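Major centromere autoantigen B (Homo sapiens, PDB 1HLV) binds the CENP-B box of centromeric DNA through N-terminal helix-turn-helix domains and kinks it. Local coordinates at residues K103-A108 against F116-G121. Residues are numbered along the deposited sequence; the frame is centred on the assembly and turned at random.
Sequences KALRIA and FTASNG. With nucleotides of chain A.
Phe116 lays its ring obliquely against the helical ridge formed by Ala104 and Ala108, one turn apart. CG stands anti to the backbone N (chi1 -174°), which sends the ring toward the helix. Phe116 CD2 lies 3.4 Å from Ala108 CB, and Phe116 CE2 is 3.8 Å from Ala104 CB. Methyl side chains suit these two places, since they let an aromatic ring come close to the helix backbone, where Phe116 CE2 also approaches Ala104 O. The chain then turns back over the ring: Ala118 N stands 3.4 Å above the plane of the Phe116 ring, over its centre. Ala118 takes up a left-handed backbone conformation (phi 57°, psi 34°) and points its CB at Leu105, a branched apolar chain long enough to span to the turn. Leu105 CD2 meets Ala118 CB at 3.5 Å, rests against Thr117 O and approaches Phe116 CD2 more loosely. Helices 97-111 and 120-129 and their link build the helix-turn-helix of the Tc5 transposase-like domain, the second helix presenting its N-terminal end to the major groove. Tyr74 and Trp122 add edge-to-face partners to Phe116, and Leu77 of helix 75-88 touches Phe116 and Ala108. Beyond the apolar turn, the short hydroxyl of N-cap Ser119 can accept from Trp122 N while Ser119 OG donates to OP2 of DG16 of chain A, 2.7 Å away. An amide NH2 suits guanine: Asn120 ND2 donates to O6 of DG18 of chain A at 3.1 Å, and weakly to its N7. Gly121, lacking a CB, leaves room for DG16 of chain A; Gly121 N hydrogen-bonds N7 of DG17 of chain A at 3.1 Å.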
ATOM      1  N   LYS C 103     -15.046 -13.113 -11.316  1.00 42.41           N
ATOM      2  CA  LYS C 103     -14.798 -11.881 -12.039  1.00 41.60           C
ATOM      3  C   LYS C 103     -13.314 -11.709 -12.358  1.00 40.42           C
ATOM      4  O   LYS C 103     -12.965 -11.237 -13.431  1.00 39.63           O
ATOM      5  CB  LYS C 103     -15.297 -10.693 -11.213  1.00 40.98           C
ATOM      6  CG  LYS C 103     -15.117  -9.350 -11.885  1.00 43.76           C
ATOM      7  CD  LYS C 103     -15.913  -9.257 -13.176  1.00 44.33           C
ATOM      8  CE  LYS C 103     -15.878  -7.845 -13.734  1.00 44.20           C
ATOM      9  NZ  LYS C 103     -16.655  -7.721 -15.000  1.00 45.17           N
ATOM     10  N   ALA C 104     -12.447 -12.098 -11.430  1.00 40.70           N
ATOM     11  CA  ALA C 104     -11.009 -11.969 -11.634  1.00 40.59           C
ATOM     12  C   ALA C 104     -10.519 -12.860 -12.770  1.00 41.74           C
ATOM     13  O   ALA C 104      -9.653 -12.464 -13.558  1.00 42.24           O
ATOM     14  CB  ALA C 104     -10.264 -12.303 -10.358  1.00 39.82           C
ATOM     15  N   LEU C 105     -11.066 -14.068 -12.854  1.00 42.44           N
ATOM     16  CA  LEU C 105     -10.668 -14.986 -13.912  1.00 41.40           C
ATOM     17  C   LEU C 105     -11.120 -14.474 -15.281  1.00 41.57           C
ATOM     18  O   LEU C 105     -10.453 -14.722 -16.287  1.00 41.06           O
ATOM     19  CB  LEU C 105     -11.231 -16.383 -13.637  1.00 39.56           C
ATOM     20  CG  LEU C 105     -10.552 -17.141 -12.484  1.00 40.37           C
ATOM     21  CD1 LEU C 105     -11.261 -18.468 -12.247  1.00 36.95           C
ATOM     22  CD2 LEU C 105      -9.077 -17.385 -12.813  1.00 36.30           C
ATOM     23  N   ARG C 106     -12.239 -13.752 -15.316  1.00 41.54           N
ATOM     24  CA  ARG C 106     -12.751 -13.201 -16.569  1.00 44.89           C
ATOM     25  C   ARG C 106     -11.914 -12.013 -17.028  1.00 42.97           C
ATOM     26  O   ARG C 106     -11.652 -11.857 -18.216  1.00 43.12           O
ATOM     27  CB  ARG C 106     -14.199 -12.742 -16.416  1.00 49.74           C
ATOM     28  CG  ARG C 106     -15.222 -13.849 -16.342  1.00 57.80           C
ATOM     29  CD  ARG C 106     -16.541 -13.252 -15.893  1.00 65.74           C
ATOM     30  NE  ARG C 106     -17.606 -14.238 -15.737  1.00 71.90           N
ATOM     31  CZ  ARG C 106     -18.747 -13.990 -15.100  1.00 74.90           C
ATOM     32  NH1 ARG C 106     -18.955 -12.792 -14.560  1.00 76.27           N
ATOM     33  NH2 ARG C 106     -19.684 -14.928 -15.008  1.00 75.71           N
ATOM     34  N   ILE C 107     -11.522 -11.164 -16.081  1.00 40.92           N
ATOM     35  CA  ILE C 107     -10.703 -10.006 -16.389  1.00 38.14           C
ATOM     36  C   ILE C 107      -9.355 -10.516 -16.906  1.00 39.66           C
ATOM     37  O   ILE C 107      -8.794  -9.965 -17.851  1.00 39.40           O
ATOM     38  CB  ILE C 107     -10.496  -9.132 -15.134  1.00 36.05           C
ATOM     39  CG1 ILE C 107     -11.843  -8.574 -14.671  1.00 35.53           C
ATOM     40  CG2 ILE C 107      -9.536  -7.985 -15.428  1.00 34.07           C
ATOM     41  CD1 ILE C 107     -11.764  -7.706 -13.409  1.00 30.95           C
ATOM     42  N   ALA C 108      -8.851 -11.588 -16.303  1.00 39.40           N
ATOM     43  CA  ALA C 108      -7.576 -12.148 -16.726  1.00 41.63           C
ATOM     44  C   ALA C 108      -7.635 -12.634 -18.172  1.00 42.86           C
ATOM     45  O   ALA C 108      -6.650 -12.526 -18.902  1.00 43.44           O
ATOM     46  CB  ALA C 108      -7.161 -13.294 -15.807  1.00 38.23           C
ATOM     47  N   PHE C 116      -2.724 -16.384 -15.048  1.00 45.94           N
ATOM     48  CA  PHE C 116      -3.458 -16.040 -13.844  1.00 43.39           C
ATOM     49  C   PHE C 116      -4.338 -17.223 -13.505  1.00 44.29           C
ATOM     50  O   PHE C 116      -4.983 -17.801 -14.380  1.00 44.61           O
ATOM     51  CB  PHE C 116      -4.339 -14.821 -14.038  1.00 40.52           C
ATOM     52  CG  PHE C 116      -4.988 -14.354 -12.775  1.00 36.98           C
ATOM     53  CD1 PHE C 116      -4.209 -13.916 -11.705  1.00 37.30           C
ATOM     54  CD2 PHE C 116      -6.371 -14.350 -12.649  1.00 36.20           C
ATOM     55  CE1 PHE C 116      -4.799 -13.477 -10.522  1.00 35.71           C
ATOM     56  CE2 PHE C 116      -6.980 -13.913 -11.473  1.00 36.11           C
ATOM     57  CZ  PHE C 116      -6.193 -13.474 -10.405  1.00 37.02           C
ATOM     58  N   THR C 117      -4.372 -17.567 -12.227  1.00 43.01           N
ATOM     59  CA  THR C 117      -5.148 -18.699 -11.769  1.00 41.20           C
ATOM     60  C   THR C 117      -6.103 -18.295 -10.656  1.00 41.46           C
ATOM     61  O   THR C 117      -6.947 -19.084 -10.238  1.00 42.25           O
ATOM     62  CB  THR C 117      -4.176 -19.801 -11.290  1.00 40.75           C
ATOM     63  OG1 THR C 117      -4.105 -20.825 -12.286  1.00 39.01           O
ATOM     64  CG2 THR C 117      -4.591 -20.387  -9.968  1.00 39.17           C
ATOM     65  N   ALA C 118      -5.992 -17.049 -10.205  1.00 39.65           N
ATOM     66  CA  ALA C 118      -6.818 -16.569  -9.102  1.00 38.10           C
ATOM     67  C   ALA C 118      -6.562 -17.510  -7.919  1.00 37.15           C
ATOM     68  O   ALA C 118      -7.454 -17.777  -7.116  1.00 36.69           O
ATOM     69  CB  ALA C 118      -8.296 -16.571  -9.481  1.00 36.41           C
ATOM     70  N   SER C 119      -5.322 -17.993  -7.836  1.00 35.41           N
ATOM     71  CA  SER C 119      -4.865 -18.902  -6.789  1.00 36.52           C
ATOM     72  C   SER C 119      -5.268 -18.486  -5.371  1.00 38.00           C
ATOM     73  O   SER C 119      -5.501 -17.312  -5.094  1.00 37.32           O
ATOM     74  CB  SER C 119      -3.337 -19.036  -6.839  1.00 35.98           C
ATOM     75  OG  SER C 119      -2.689 -17.968  -6.160  1.00 36.08           O
ATOM     76  N   ASN C 120      -5.330 -19.465  -4.471  1.00 38.99           N
ATOM     77  CA  ASN C 120      -5.696 -19.196  -3.088  1.00 39.11           C
ATOM     78  C   ASN C 120      -4.734 -18.167  -2.501  1.00 38.06           C
ATOM     79  O   ASN C 120      -5.155 -17.236  -1.821  1.00 38.04           O
ATOM     80  CB  ASN C 120      -5.648 -20.478  -2.241  1.00 37.88           C
ATOM     81  CG  ASN C 120      -6.621 -21.538  -2.721  1.00 37.71           C
ATOM     82  OD1 ASN C 120      -7.686 -21.232  -3.249  1.00 38.82           O
ATOM     83  ND2 ASN C 120      -6.264 -22.797  -2.517  1.00 37.42           N
ATOM     84  N   GLY C 121      -3.444 -18.348  -2.768  1.00 37.15           N
ATOM     85  CA  GLY C 121      -2.447 -17.427  -2.255  1.00 36.84           C
ATOM     86  C   GLY C 121      -2.700 -16.011  -2.729  1.00 37.44           C
ATOM     87  O   GLY C 121      -2.716 -15.063  -1.944  1.00 37.30           O
TER
ATOM     88  P    DG A  17      -0.114 -23.836  -9.529  1.00 41.67           P
ATOM     89  OP1  DG A  17       0.681 -24.673 -10.465  1.00 40.87           O
ATOM     90  OP2  DG A  17      -1.294 -23.083 -10.027  1.00 39.45           O
ATOM     91  O5'  DG A  17      -0.633 -24.739  -8.332  1.00 42.33           O
ATOM     92  C5'  DG A  17       0.281 -25.460  -7.516  1.00 44.62           C
ATOM     93  C4'  DG A  17      -0.360 -25.763  -6.184  1.00 47.66           C
ATOM     94  O4'  DG A  17      -0.246 -24.641  -5.277  1.00 48.20           O
ATOM     95  C3'  DG A  17      -1.858 -26.078  -6.270  1.00 49.16           C
ATOM     96  O3'  DG A  17      -2.165 -27.112  -5.340  1.00 50.68           O
ATOM     97  C2'  DG A  17      -2.502 -24.803  -5.766  1.00 47.90           C
ATOM     98  C1'  DG A  17      -1.513 -24.474  -4.675  1.00 47.83           C
ATOM     99  N9   DG A  17      -1.582 -23.152  -4.067  1.00 46.43           N
ATOM    100  C8   DG A  17      -2.279 -22.051  -4.504  1.00 46.08           C
ATOM    101  N7   DG A  17      -2.189 -21.036  -3.689  1.00 45.96           N
ATOM    102  C5   DG A  17      -1.368 -21.494  -2.666  1.00 44.50           C
ATOM    103  C6   DG A  17      -0.923 -20.847  -1.489  1.00 43.48           C
ATOM    104  O6   DG A  17      -1.171 -19.702  -1.099  1.00 43.00           O
ATOM    105  N1   DG A  17      -0.110 -21.680  -0.727  1.00 43.98           N
ATOM    106  C2   DG A  17       0.230 -22.970  -1.055  1.00 44.94           C
ATOM    107  N2   DG A  17       1.041 -23.613  -0.195  1.00 42.17           N
ATOM    108  N3   DG A  17      -0.187 -23.585  -2.145  1.00 44.14           N
ATOM    109  C4   DG A  17      -0.977 -22.792  -2.897  1.00 44.85           C
ATOM    110  P    DG A  16       0.091 -17.115  -8.465  1.00 40.61           P
ATOM    111  OP1  DG A  16      -0.533 -16.870  -9.786  1.00 40.44           O
ATOM    112  OP2  DG A  16      -0.624 -16.690  -7.234  1.00 40.23           O
ATOM    113  O5'  DG A  16       0.437 -18.658  -8.317  1.00 39.68           O
ATOM    114  C5'  DG A  16       1.530 -19.220  -9.039  1.00 39.34           C
ATOM    115  C4'  DG A  16       1.803 -20.618  -8.548  1.00 41.26           C
ATOM    116  O4'  DG A  16       2.295 -20.558  -7.186  1.00 40.30           O
ATOM    117  C3'  DG A  16       0.557 -21.501  -8.512  1.00 40.05           C
ATOM    118  O3'  DG A  16       0.934 -22.849  -8.814  1.00 40.90           O
ATOM    119  C2'  DG A  16       0.080 -21.364  -7.077  1.00 39.86           C
ATOM    120  C1'  DG A  16       1.383 -21.194  -6.304  1.00 39.75           C
ATOM    121  N9   DG A  16       1.277 -20.359  -5.113  1.00 39.72           N
ATOM    122  C8   DG A  16       0.489 -19.245  -4.943  1.00 38.70           C
ATOM    123  N7   DG A  16       0.624 -18.698  -3.766  1.00 38.66           N
ATOM    124  C5   DG A  16       1.552 -19.502  -3.118  1.00 39.16           C
ATOM    125  C6   DG A  16       2.092 -19.415  -1.804  1.00 39.93           C
ATOM    126  O6   DG A  16       1.840 -18.592  -0.920  1.00 39.86           O
ATOM    127  N1   DG A  16       3.007 -20.433  -1.559  1.00 40.41           N
ATOM    128  C2   DG A  16       3.350 -21.416  -2.452  1.00 40.32           C
ATOM    129  N2   DG A  16       4.247 -22.305  -2.029  1.00 41.76           N
ATOM    130  N3   DG A  16       2.849 -21.516  -3.671  1.00 40.70           N
ATOM    131  C4   DG A  16       1.962 -20.532  -3.935  1.00 40.13           C
ATOM    132  P    DG A  18      -2.497 -28.584  -5.874  1.00 52.03           P
ATOM    133  OP1  DG A  18      -1.516 -28.899  -6.954  1.00 49.43           O
ATOM    134  OP2  DG A  18      -3.956 -28.624  -6.165  1.00 47.16           O
ATOM    135  O5'  DG A  18      -2.152 -29.486  -4.609  1.00 49.64           O
ATOM    136  C5'  DG A  18      -0.799 -29.648  -4.195  1.00 50.47           C
ATOM    137  C4'  DG A  18      -0.685 -29.516  -2.694  1.00 52.02           C
ATOM    138  O4'  DG A  18      -0.868 -28.140  -2.282  1.00 51.22           O
ATOM    139  C3'  DG A  18      -1.697 -30.333  -1.891  1.00 53.32           C
ATOM    140  O3'  DG A  18      -1.039 -30.861  -0.732  1.00 55.97           O
ATOM    141  C2'  DG A  18      -2.729 -29.297  -1.488  1.00 51.44           C
ATOM    142  C1'  DG A  18      -1.846 -28.087  -1.257  1.00 51.32           C
ATOM    143  N9   DG A  18      -2.524 -26.794  -1.333  1.00 50.23           N
ATOM    144  C8   DG A  18      -3.385 -26.358  -2.314  1.00 50.56           C
ATOM    145  N7   DG A  18      -3.844 -25.154  -2.096  1.00 49.59           N
ATOM    146  C5   DG A  18      -3.242 -24.768  -0.905  1.00 49.28           C
ATOM    147  C6   DG A  18      -3.343 -23.550  -0.174  1.00 48.69           C
ATOM    148  O6   DG A  18      -3.987 -22.530  -0.457  1.00 47.99           O
ATOM    149  N1   DG A  18      -2.583 -23.592   0.993  1.00 47.84           N
ATOM    150  C2   DG A  18      -1.814 -24.658   1.401  1.00 46.74           C
ATOM    151  N2   DG A  18      -1.178 -24.517   2.578  1.00 43.68           N
ATOM    152  N3   DG A  18      -1.687 -25.783   0.710  1.00 46.71           N
ATOM    153  C4   DG A  18      -2.429 -25.771  -0.419  1.00 48.51           C
TER